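PDB 5ZBF: cupin domain protein from Microcystis aeruginosa DIANCHI905, which probably acts as an iron-dependent cupin isomerase in the biosynthesis of the Choi moiety of aeruginosins, and binds 4-hydroxyphenylpyruvate at its metal. Local coordinates for residues Y61-I66 against A80-G85; E47-M52 against D74-D79; H43-S48 against D98-T103. One frame throughout, in Å; residues are numbered along the deposited sequence.

Contact 1: residues Y61-I66 against A80-G85. With FE2 (Fe (II) ion), chain C.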
loop_
_atom_site.group_PDB
_atom_site.type_symbol
_atom_site.label_atom_id
_atom_site.label_comp_id
_atom_site.label_asym_id
_atom_site.label_seq_id
_atom_site.Cartn_x
_atom_site.Cartn_y
_atom_site.Cartn_z
ATOM N N TYR A 61 -11.264 14.069 4.171
ATOM C CA TYR A 61 -11.686 15.447 3.932
ATOM C C TYR A 61 -10.843 15.972 2.785
ATOM O O TYR A 61 -9.632 16.150 2.921
ATOM C CB TYR A 61 -11.461 16.285 5.187
ATOM C CG TYR A 61 -12.476 16.025 6.273
ATOM C CD1 TYR A 61 -13.392 16.999 6.645
ATOM C CD2 TYR A 61 -12.514 14.802 6.936
ATOM C CE1 TYR A 61 -14.327 16.764 7.649
ATOM C CE2 TYR A 61 -13.439 14.555 7.937
ATOM C CZ TYR A 61 -14.342 15.534 8.290
ATOM O OH TYR A 61 -15.262 15.284 9.285
ATOM N N ILE A 62 -11.488 16.190 1.646
ATOM C CA ILE A 62 -10.788 16.569 0.421
ATOM C C ILE A 62 -11.781 17.251 -0.521
ATOM O O ILE A 62 -12.941 16.858 -0.583
ATOM C CB ILE A 62 -10.129 15.327 -0.236
ATOM C CG1 ILE A 62 -9.063 15.735 -1.253
ATOM C CG2 ILE A 62 -11.176 14.408 -0.852
ATOM C CD1 ILE A 62 -8.204 14.583 -1.732
ATOM N N LYS A 63 -11.338 18.294 -1.218
ATOM C CA LYS A 63 -12.205 19.032 -2.148
ATOM C C LYS A 63 -13.589 19.366 -1.562
ATOM O O LYS A 63 -14.618 19.116 -2.198
ATOM C CB LYS A 63 -12.375 18.241 -3.454
ATOM C CG LYS A 63 -11.063 17.794 -4.074
ATOM C CD LYS A 63 -11.233 17.333 -5.513
ATOM C CE LYS A 63 -9.901 16.874 -6.091
ATOM N NZ LYS A 63 -10.032 16.266 -7.447
ATOM N N ASP A 64 -13.605 19.910 -0.346
ATOM C CA ASP A 64 -14.844 20.353 0.323
ATOM C C ASP A 64 -15.923 19.269 0.487
ATOM O O ASP A 64 -17.091 19.583 0.707
ATOM C CB ASP A 64 -15.429 21.598 -0.372
ATOM C CG ASP A 64 -14.549 22.825 -0.213
ATOM N N VAL A 65 -15.532 17.998 0.406
ATOM C CA VAL A 65 -16.449 16.888 0.679
ATOM C C VAL A 65 -15.824 15.966 1.712
ATOM O O VAL A 65 -14.631 16.057 2.000
ATOM C CB VAL A 65 -16.818 16.094 -0.594
ATOM C CG1 VAL A 65 -17.495 17.011 -1.605
ATOM C CG2 VAL A 65 -15.596 15.432 -1.220
ATOM N N ILE A 66 -16.647 15.093 2.277
ATOM C CA ILE A 66 -16.198 14.122 3.263
ATOM C C ILE A 66 -16.535 12.741 2.701
ATOM O O ILE A 66 -17.688 12.490 2.350
ATOM C CB ILE A 66 -16.882 14.357 4.629
ATOM C CG1 ILE A 66 -16.645 15.807 5.082
ATOM C CG2 ILE A 66 -16.369 13.362 5.669
ATOM C CD1 ILE A 66 -17.441 16.233 6.302
ATOM N N ALA A 80 -1.026 16.134 -6.277
ATOM C CA ALA A 80 -0.023 17.088 -5.790
ATOM C C ALA A 80 -0.667 18.349 -5.237
ATOM O O ALA A 80 -1.501 18.960 -5.904
ATOM C CB ALA A 80 0.951 17.445 -6.906
ATOM N N ASN A 81 -0.292 18.711 -4.006
ATOM C CA ASN A 81 -0.772 19.931 -3.339
ATOM C C ASN A 81 -2.285 20.050 -3.155
ATOM O O ASN A 81 -2.794 21.145 -2.903
ATOM C CB ASN A 81 -0.220 21.174 -4.054
ATOM C CG ASN A 81 1.287 21.249 -3.984
ATOM O OD1 ASN A 81 1.965 21.183 -5.005
ATOM N ND2 ASN A 81 1.822 21.354 -2.765
ATOM N N VAL A 82 -3.005 18.933 -3.266
ATOM C CA VAL A 82 -4.437 18.925 -2.986
ATOM C C VAL A 82 -4.577 18.813 -1.478
ATOM O O VAL A 82 -4.026 17.890 -0.871
ATOM C CB VAL A 82 -5.155 17.751 -3.685
ATOM C CG1 VAL A 82 -6.609 17.643 -3.235
ATOM C CG2 VAL A 82 -5.067 17.919 -5.191
ATOM N N SER A 83 -5.291 19.759 -0.874
ATOM C CA SER A 83 -5.466 19.761 0.576
ATOM C C SER A 83 -6.262 18.541 1.013
ATOM O O SER A 83 -7.319 18.257 0.471
ATOM C CB SER A 83 -6.154 21.042 1.049
ATOM O OG SER A 83 -5.263 22.140 0.970
ATOM N N HIS A 84 -5.740 17.820 1.999
ATOM C CA HIS A 84 -6.422 16.631 2.503
ATOM C C HIS A 84 -6.240 16.487 3.997
ATOM O O HIS A 84 -5.160 16.754 4.538
ATOM C CB HIS A 84 -5.952 15.379 1.778
ATOM C CG HIS A 84 -4.477 15.148 1.851
ATOM N ND1 HIS A 84 -3.579 15.815 1.048
ATOM C CD2 HIS A 84 -3.744 14.294 2.606
ATOM C CE1 HIS A 84 -2.357 15.396 1.319
ATOM N NE2 HIS A 84 -2.433 14.474 2.262
ATOM N N GLY A 85 -7.313 16.059 4.655
ATOM C CA GLY A 85 -7.304 15.795 6.096
ATOM C C GLY A 85 -8.122 14.553 6.373
ATOM O O GLY A 85 -8.720 13.987 5.457
HETATM FE FE FE2 C . -0.613 13.836 3.210
HETATM O O HOH W 1 -8.866 19.636 -1.172
#
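Tyr61 pairs with Gly85 through two backbone hydrogen bonds, Tyr61 N to Gly85 O and Gly85 N to Tyr61 O, each 2.9 Å long and nearly straight (169° and 162° at the hydrogen). This is an antiparallel hydrogen-bonded pair joining the end of strand 57-62 to the start of strand 84-87. The same Tyr61 carbonyl also receives a CA-H...O contact, with His84 CA 3.3 Å from Tyr61 O. Gly85 brings no side chain to this face, and its carbonyl oxygen sits near the plane of the Tyr61 ring, at the edge. Ile66 CG1, from the returning strand of the hairpin, lies over one face of that ring, toward its rim.

Ile62 follows with its side chain on the other face, that of His84. Its CG1 lies anti to the backbone N (chi1 -163°), which carries the branch toward 80-85: Ile62 CG1 is 3.7 Å from Val82 CG1, and the two side chains meet at a slant. Ile62 also opens a type I' turn that ends at Val65 and reverses the chain. Within it, Lys63 has no direct bond to the other segment; a water accepts from Lys63 N at 2.8 Å and donates to Ser83 O, extending the pairing where the strands diverge.

Facing the metal, the His84 ring is fixed at both nitrogens. His84 ND1 donates to Val82 O at 2.9 Å, the oxygen lying in the ring plane, while His84 NE2 binds the iron at 2.1 Å. His43, His45 and Gln49 supply the other protein ligands. The bond at ND1 defines the NE2 lone pair as the one given to iron, and the Val82 carbonyl, a second-shell acceptor, would be expected to make the imidazole a somewhat stronger donor to the metal.

Contact 2: residues E47-M52 against D74-D79. With FE2 (Fe (II) ion), chain C; ENO (3-(4-hydroxy-phenyl)pyruvic acid), chain B.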
loop_
_atom_site.group_PDB
_atom_site.type_symbol
_atom_site.label_atom_id
_atom_site.label_comp_id
_atom_site.label_asym_id
_atom_site.label_seq_id
_atom_site.Cartn_x
_atom_site.Cartn_y
_atom_site.Cartn_z
ATOM N N GLU A 47 4.230 16.023 -2.930
ATOM C CA GLU A 47 4.069 14.604 -3.239
ATOM C C GLU A 47 2.594 14.266 -3.406
ATOM O O GLU A 47 1.744 14.709 -2.615
ATOM C CB GLU A 47 4.667 13.717 -2.148
ATOM C CG GLU A 47 6.182 13.835 -1.995
ATOM C CD GLU A 47 6.632 15.004 -1.134
ATOM O OE1 GLU A 47 5.778 15.690 -0.524
ATOM O OE2 GLU A 47 7.856 15.239 -1.066
ATOM N N SER A 48 2.300 13.497 -4.451
ATOM C CA SER A 48 1.009 12.836 -4.588
ATOM C C SER A 48 0.935 11.701 -3.587
ATOM O O SER A 48 1.961 11.114 -3.221
ATOM C CB SER A 48 0.837 12.269 -5.992
ATOM O OG SER A 48 0.902 13.293 -6.962
ATOM N N GLN A 49 -0.282 11.387 -3.163
ATOM C CA GLN A 49 -0.498 10.435 -2.084
ATOM C C GLN A 49 -1.698 9.546 -2.358
ATOM O O GLN A 49 -2.739 10.004 -2.840
ATOM C CB GLN A 49 -0.705 11.202 -0.779
ATOM C CG GLN A 49 -0.969 10.350 0.453
ATOM C CD GLN A 49 -1.271 11.191 1.673
ATOM O OE1 GLN A 49 -2.287 11.006 2.350
ATOM N NE2 GLN A 49 -0.393 12.135 1.949
ATOM N N ILE A 50 -1.528 8.269 -2.043
ATOM C CA ILE A 50 -2.610 7.299 -2.044
ATOM C C ILE A 50 -2.495 6.467 -0.784
ATOM O O ILE A 50 -1.422 6.389 -0.194
ATOM C CB ILE A 50 -2.543 6.349 -3.260
ATOM C CG1 ILE A 50 -1.192 5.615 -3.318
ATOM C CG2 ILE A 50 -2.773 7.131 -4.547
ATOM C CD1 ILE A 50 -1.074 4.600 -4.434
ATOM N N GLY A 51 -3.583 5.816 -0.395
ATOM C CA GLY A 51 -3.535 4.924 0.750
ATOM C C GLY A 51 -4.814 4.173 1.001
ATOM O O GLY A 51 -5.818 4.429 0.356
ATOM N N MET A 52 -4.754 3.242 1.953
ATOM C CA MET A 52 -5.899 2.406 2.302
ATOM C C MET A 52 -5.892 2.157 3.791
ATOM O O MET A 52 -4.834 2.136 4.422
ATOM C CB MET A 52 -5.824 1.040 1.634
ATOM C CG MET A 52 -5.696 1.038 0.132
ATOM S SD MET A 52 -5.816 -0.673 -0.432
ATOM C CE MET A 52 -7.383 -1.163 0.295
ATOM N N ASP A 74 -11.347 0.666 0.052
ATOM C CA ASP A 74 -11.245 1.970 -0.567
ATOM C C ASP A 74 -9.802 2.482 -0.552
ATOM O O ASP A 74 -9.025 2.185 0.357
ATOM C CB ASP A 74 -12.192 2.945 0.137
ATOM C CG ASP A 74 -13.656 2.487 0.090
ATOM O OD1 ASP A 74 -14.104 1.989 -0.961
ATOM O OD2 ASP A 74 -14.360 2.589 1.120
ATOM N N ILE A 75 -9.444 3.193 -1.618
ATOM C CA ILE A 75 -8.155 3.845 -1.657
ATOM C C ILE A 75 -8.389 5.351 -1.847
ATOM O O ILE A 75 -9.127 5.792 -2.727
ATOM C CB ILE A 75 -7.164 3.161 -2.653
ATOM C CG1 ILE A 75 -6.869 3.980 -3.904
ATOM C CG2 ILE A 75 -7.599 1.744 -3.026
ATOM C CD1 ILE A 75 -5.531 4.662 -3.816
ATOM N N HIS A 76 -7.790 6.141 -0.954
ATOM C CA HIS A 76 -7.879 7.601 -1.078
ATOM C C HIS A 76 -6.793 8.057 -2.038
ATOM O O HIS A 76 -5.723 7.447 -2.106
ATOM C CB HIS A 76 -7.798 8.322 0.287
ATOM C CG HIS A 76 -6.421 8.399 0.873
ATOM N ND1 HIS A 76 -5.969 7.511 1.818
ATOM C CD2 HIS A 76 -5.405 9.271 0.660
ATOM C CE1 HIS A 76 -4.732 7.822 2.163
ATOM N NE2 HIS A 76 -4.363 8.885 1.469
ATOM N N VAL A 77 -7.076 9.127 -2.785
ATOM C CA VAL A 77 -6.150 9.643 -3.788
ATOM C C VAL A 77 -6.078 11.165 -3.643
ATOM O O VAL A 77 -7.070 11.866 -3.864
ATOM C CB VAL A 77 -6.605 9.266 -5.219
ATOM C CG1 VAL A 77 -5.577 9.706 -6.258
ATOM C CG2 VAL A 77 -6.862 7.766 -5.338
ATOM N N ALA A 78 -4.911 11.662 -3.238
ATOM C CA ALA A 78 -4.680 13.103 -3.092
ATOM C C ALA A 78 -3.555 13.508 -4.034
ATOM O O ALA A 78 -2.379 13.233 -3.765
ATOM C CB ALA A 78 -4.313 13.432 -1.655
ATOM N N ASP A 79 -3.914 14.145 -5.150
ATOM C CA ASP A 79 -2.911 14.597 -6.112
ATOM C C ASP A 79 -2.051 15.720 -5.529
ATOM O O ASP A 79 -2.316 16.190 -4.430
ATOM C CB ASP A 79 -3.588 15.038 -7.408
ATOM C CG ASP A 79 -4.101 13.854 -8.236
ATOM O OD1 ASP A 79 -3.732 12.682 -7.967
ATOM O OD2 ASP A 79 -4.880 14.102 -9.164
HETATM FE FE FE2 C . -0.613 13.836 3.210
HETATM O O4 ENO B . -1.648 12.584 4.557
HETATM C C9 ENO B . -1.053 13.314 8.797
HETATM C C8 ENO B . -1.269 14.489 9.518
HETATM C C7 ENO B . -2.197 15.431 9.069
HETATM C C6 ENO B . -2.909 15.188 7.897
HETATM C C5 ENO B . -2.692 14.014 7.177
HETATM C C4 ENO B . -1.767 13.071 7.622
HETATM O O3 ENO B . -2.411 16.583 9.768
HETATM C C3 ENO B . -1.543 11.807 6.813
HETATM C C2 ENO B . -0.923 12.215 5.485
HETATM C C1 ENO B . 0.532 12.206 5.308
HETATM O O2 ENO B . 1.277 11.571 6.100
HETATM O O1 ENO B . 1.005 12.852 4.345
HETATM O O HOH W 2 -0.872 15.038 -2.051
HETATM O O HOH W 3 -2.436 10.765 -6.051
#
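Two neighbouring antiparallel strands of the N-terminal cupin barrel, 48-52 and 74-78, meet here, their axes 4.6 Å apart at closest approach and their directions 165° apart. Gln49 pairs with Ala78, and Gly51 with His76, as hydrogen-bonded pairs. The first is the tighter: Ala78 N reaches Gln49 O at 2.8 Å, whereas Gly51 N to His76 O stretches to 3.2 Å. Between them Ile50 and Val77 form a non-hydrogen-bonded pair, with Ile50 CA making a CA-H...O contact to His76 O.

On the face of Gln49, Ala78 and His76 the contact is polar and leads to the metal. The His76 ring lies against the backbone of its partner strand, Gly51 N standing 3.4 Å above the ring plane toward the rim; the glycine, lacking a side chain, allows this approach. Beyond it, the extended Gln49 chain brings its amide to the ring's edge, the two planes 82° apart. Phe86 meets the same imidazole edge-to-face. Gln49 is an iron ligand alongside His43, His45 and His84, and its amide also lies beside the bound hydroxyphenylpyruvate.

The opposite face, with Ile50, Met52, Ile75 and Val77, is apolar. In the conformers modelled here, Ile50 and Ile75 run side by side and Met52 packs across Ile75. Phe135 packs on Ile50, Ile75 and Val77, so this face meets strand 135-142, probably as part of the interface between the cupin halves.

Near Glu47 and Ala78 a water lies within hydrogen-bonding distance of Glu47 O (2.7 Å) and Ala78 O. The chemistry is thus divided by sheet face: backbone pairing and the extended Gln49 chain place its amide beside iron and ligand, with the His76 ring edge alongside, while hydrocarbon packing makes up the face turned from the metal.

Contact 3: residues H43-S48 against D98-T103. With FE2 (Fe (II) ion), chain C; ENO (3-(4-hydroxy-phenyl)pyruvic acid), chain B.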
loop_
_atom_site.group_PDB
_atom_site.type_symbol
_atom_site.label_atom_id
_atom_site.label_comp_id
_atom_site.label_asym_id
_atom_site.label_seq_id
_atom_site.Cartn_x
_atom_site.Cartn_y
_atom_site.Cartn_z
ATOM N N HIS A 43 -3.624 19.119 5.331
ATOM C CA HIS A 43 -2.340 19.625 4.902
ATOM C C HIS A 43 -2.194 19.443 3.407
ATOM O O HIS A 43 -3.041 18.838 2.762
ATOM C CB HIS A 43 -1.177 18.999 5.684
ATOM C CG HIS A 43 -0.921 17.553 5.389
ATOM N ND1 HIS A 43 0.006 16.820 6.095
ATOM C CD2 HIS A 43 -1.454 16.708 4.472
ATOM C CE1 HIS A 43 0.040 15.586 5.629
ATOM N NE2 HIS A 43 -0.825 15.500 4.636
ATOM N N GLN A 44 -1.130 20.001 2.860
ATOM C CA GLN A 44 -0.802 19.784 1.468
ATOM C C GLN A 44 0.696 19.633 1.340
ATOM O O GLN A 44 1.462 20.127 2.169
ATOM C CB GLN A 44 -1.343 20.908 0.574
ATOM C CG GLN A 44 -0.935 22.310 0.976
ATOM C CD GLN A 44 -1.889 23.359 0.440
ATOM O OE1 GLN A 44 -2.497 24.099 1.209
ATOM N NE2 GLN A 44 -2.045 23.414 -0.880
ATOM N N HIS A 45 1.100 18.911 0.304
ATOM C CA HIS A 45 2.504 18.706 0.010
ATOM C C HIS A 45 2.654 18.372 -1.458
ATOM O O HIS A 45 1.704 17.874 -2.085
ATOM C CB HIS A 45 3.084 17.585 0.873
ATOM C CG HIS A 45 2.141 16.448 1.107
ATOM N ND1 HIS A 45 1.767 15.574 0.109
ATOM C CD2 HIS A 45 1.504 16.038 2.226
ATOM C CE1 HIS A 45 0.940 14.672 0.602
ATOM N NE2 HIS A 45 0.763 14.931 1.887
ATOM N N PRO A 46 3.848 18.616 -2.012
ATOM C CA PRO A 46 4.052 18.409 -3.444
ATOM C C PRO A 46 3.984 16.939 -3.860
ATOM O O PRO A 46 3.692 16.646 -5.019
ATOM C CB PRO A 46 5.447 18.994 -3.696
ATOM C CG PRO A 46 6.141 18.920 -2.385
ATOM C CD PRO A 46 5.084 19.040 -1.326
ATOM N N GLU A 47 4.230 16.023 -2.930
ATOM C CA GLU A 47 4.069 14.604 -3.239
ATOM C C GLU A 47 2.594 14.266 -3.406
ATOM O O GLU A 47 1.744 14.709 -2.615
ATOM C CB GLU A 47 4.667 13.717 -2.148
ATOM C CG GLU A 47 6.182 13.835 -1.995
ATOM C CD GLU A 47 6.632 15.004 -1.134
ATOM O OE1 GLU A 47 5.778 15.690 -0.524
ATOM O OE2 GLU A 47 7.856 15.239 -1.066
ATOM N N SER A 48 2.300 13.497 -4.451
ATOM C CA SER A 48 1.009 12.836 -4.588
ATOM C C SER A 48 0.935 11.701 -3.587
ATOM O O SER A 48 1.961 11.114 -3.221
ATOM C CB SER A 48 0.837 12.269 -5.992
ATOM O OG SER A 48 0.902 13.293 -6.962
ATOM N N ASP A 98 0.084 4.392 3.446
ATOM C CA ASP A 98 0.106 5.413 2.389
ATOM C C ASP A 98 1.360 5.250 1.549
ATOM O O ASP A 98 2.372 4.735 2.031
ATOM C CB ASP A 98 0.164 6.844 2.947
ATOM C CG ASP A 98 -0.822 7.101 4.056
ATOM O OD1 ASP A 98 -0.393 7.117 5.229
ATOM O OD2 ASP A 98 -2.009 7.325 3.752
ATOM N N LEU A 99 1.300 5.737 0.313
ATOM C CA LEU A 99 2.468 5.878 -0.532
ATOM C C LEU A 99 2.494 7.310 -0.999
ATOM O O LEU A 99 1.452 7.871 -1.318
ATOM C CB LEU A 99 2.397 4.970 -1.756
ATOM C CG LEU A 99 2.574 3.494 -1.474
ATOM C CD1 LEU A 99 1.209 2.863 -1.251
ATOM C CD2 LEU A 99 3.320 2.814 -2.610
ATOM N N LYS A 100 3.688 7.893 -1.011
ATOM C CA LYS A 100 3.883 9.269 -1.443
ATOM C C LYS A 100 5.028 9.342 -2.441
ATOM O O LYS A 100 6.061 8.690 -2.266
ATOM C CB LYS A 100 4.134 10.182 -0.242
ATOM C CG LYS A 100 2.893 10.382 0.609
ATOM C CD LYS A 100 3.217 10.910 1.991
ATOM C CE LYS A 100 3.780 12.311 1.942
ATOM N NZ LYS A 100 3.801 12.894 3.314
ATOM N N ARG A 101 4.831 10.144 -3.487
ATOM C CA ARG A 101 5.758 10.206 -4.609
ATOM C C ARG A 101 5.485 11.482 -5.380
ATOM O O ARG A 101 4.322 11.848 -5.558
ATOM C CB ARG A 101 5.521 9.007 -5.526
ATOM C CG ARG A 101 6.461 8.926 -6.702
ATOM C CD ARG A 101 5.996 7.893 -7.701
ATOM N NE ARG A 101 6.881 7.884 -8.854
ATOM C CZ ARG A 101 8.084 7.313 -8.888
ATOM N NH1 ARG A 101 8.796 7.371 -10.002
ATOM N NH2 ARG A 101 8.578 6.681 -7.825
ATOM N N ILE A 102 6.542 12.167 -5.817
ATOM C CA ILE A 102 6.392 13.268 -6.769
ATOM C C ILE A 102 6.080 12.632 -8.117
ATOM O O ILE A 102 6.919 11.923 -8.676
ATOM C CB ILE A 102 7.667 14.130 -6.896
ATOM C CG1 ILE A 102 8.035 14.770 -5.551
ATOM C CG2 ILE A 102 7.478 15.199 -7.975
ATOM C CD1 ILE A 102 7.097 15.867 -5.098
ATOM N N THR A 103 4.867 12.865 -8.616
ATOM C CA THR A 103 4.407 12.231 -9.840
ATOM C C THR A 103 4.467 13.143 -11.043
ATOM O O THR A 103 4.413 14.365 -10.935
ATOM C CB THR A 103 2.954 11.727 -9.724
ATOM O OG1 THR A 103 2.083 12.813 -9.373
ATOM C CG2 THR A 103 2.861 10.632 -8.701
HETATM FE FE FE2 C . -0.613 13.836 3.210
HETATM O O4 ENO B . -1.648 12.584 4.557
HETATM C C9 ENO B . -1.053 13.314 8.797
HETATM C C8 ENO B . -1.269 14.489 9.518
HETATM C C7 ENO B . -2.197 15.431 9.069
HETATM C C6 ENO B . -2.909 15.188 7.897
HETATM C C5 ENO B . -2.692 14.014 7.177
HETATM C C4 ENO B . -1.767 13.071 7.622
HETATM O O3 ENO B . -2.411 16.583 9.768
HETATM C C3 ENO B . -1.543 11.807 6.813
HETATM C C2 ENO B . -0.923 12.215 5.485
HETATM C C1 ENO B . 0.532 12.206 5.308
HETATM O O2 ENO B . 1.277 11.571 6.100
HETATM O O1 ENO B . 1.005 12.852 4.345
HETATM O O HOH W 4 3.207 14.814 -7.205
#
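Ser48 and Arg101 form an antiparallel hydrogen-bonded pair, Ser48 N to Arg101 O at 2.8 Å and Arg101 N to Ser48 O at 3.0 Å; the first is bent, 132° at the hydrogen. Beside this pair the Ser48 OG and Thr103 OG1 hydroxyls share a hydrogen bond of 2.7 Å. A water ties the same corner together, donating to Pro46 O and accepting from Thr103 N, with Ser48 OG also bound to it. Ile102 CD1 reaches back over the loop, packing 3.8 Å from Pro46 CB and lying against Glu47 CG.

The loop 43-48 carries the His-X-His pair of the first cupin motif, and both imidazoles bind iron through NE2. With CG placed between the backbone N and carbonyl carbon (chi1 37°), the His45 ring turns back so that ND1 donates to Glu47 O at 2.9 Å, with that oxygen in the ring plane. One face of His43 is met by His45 CD2, while ENO C6 stands over the centre of the other. The ligand chelates the metal through O4 and O1.

Lys100 comes from strand 94-101 and crosses His45 at about a right angle. Its chain bends at chi3 (66°), bringing CE over the imidazole in a CH-pi contact, 4.1 Å from the ring centroid. Lys100 NZ, also over that face, donates to ENO O1 at 3.0 Å, so the ligand's carboxylate oxygen is held by both iron and ammonium, an arrangement likely to offset its negative charge. Gln30 and the Glu41 carbonyl make further hydrogen bonds to the same ligand.

Overall arrangement
All three contacts touch the one iron: contact 1 through His84, contact 2 through Gln49, contact 3 through His43 and His45. Contact 2 is the buried one, its centre about 10 Å from that of the chain, whereas contact 3 (about 14 Å) and contact 1 (about 20 Å) are partly buried; all three include bridging waters. Contacts 2 and 3 share Glu47 and Ser48, and strand 48-55 lies between 74-78 and 94-101. Contact 1 belongs to the separate four-stranded sheet, joined to contact 3 by probable backbone bonds from His43 to His84 and from Asn81 to His45. Apolar packing weighs most in contact 2; a direct lysine hydrogen bond to the ligand carboxylate belongs to contact 3.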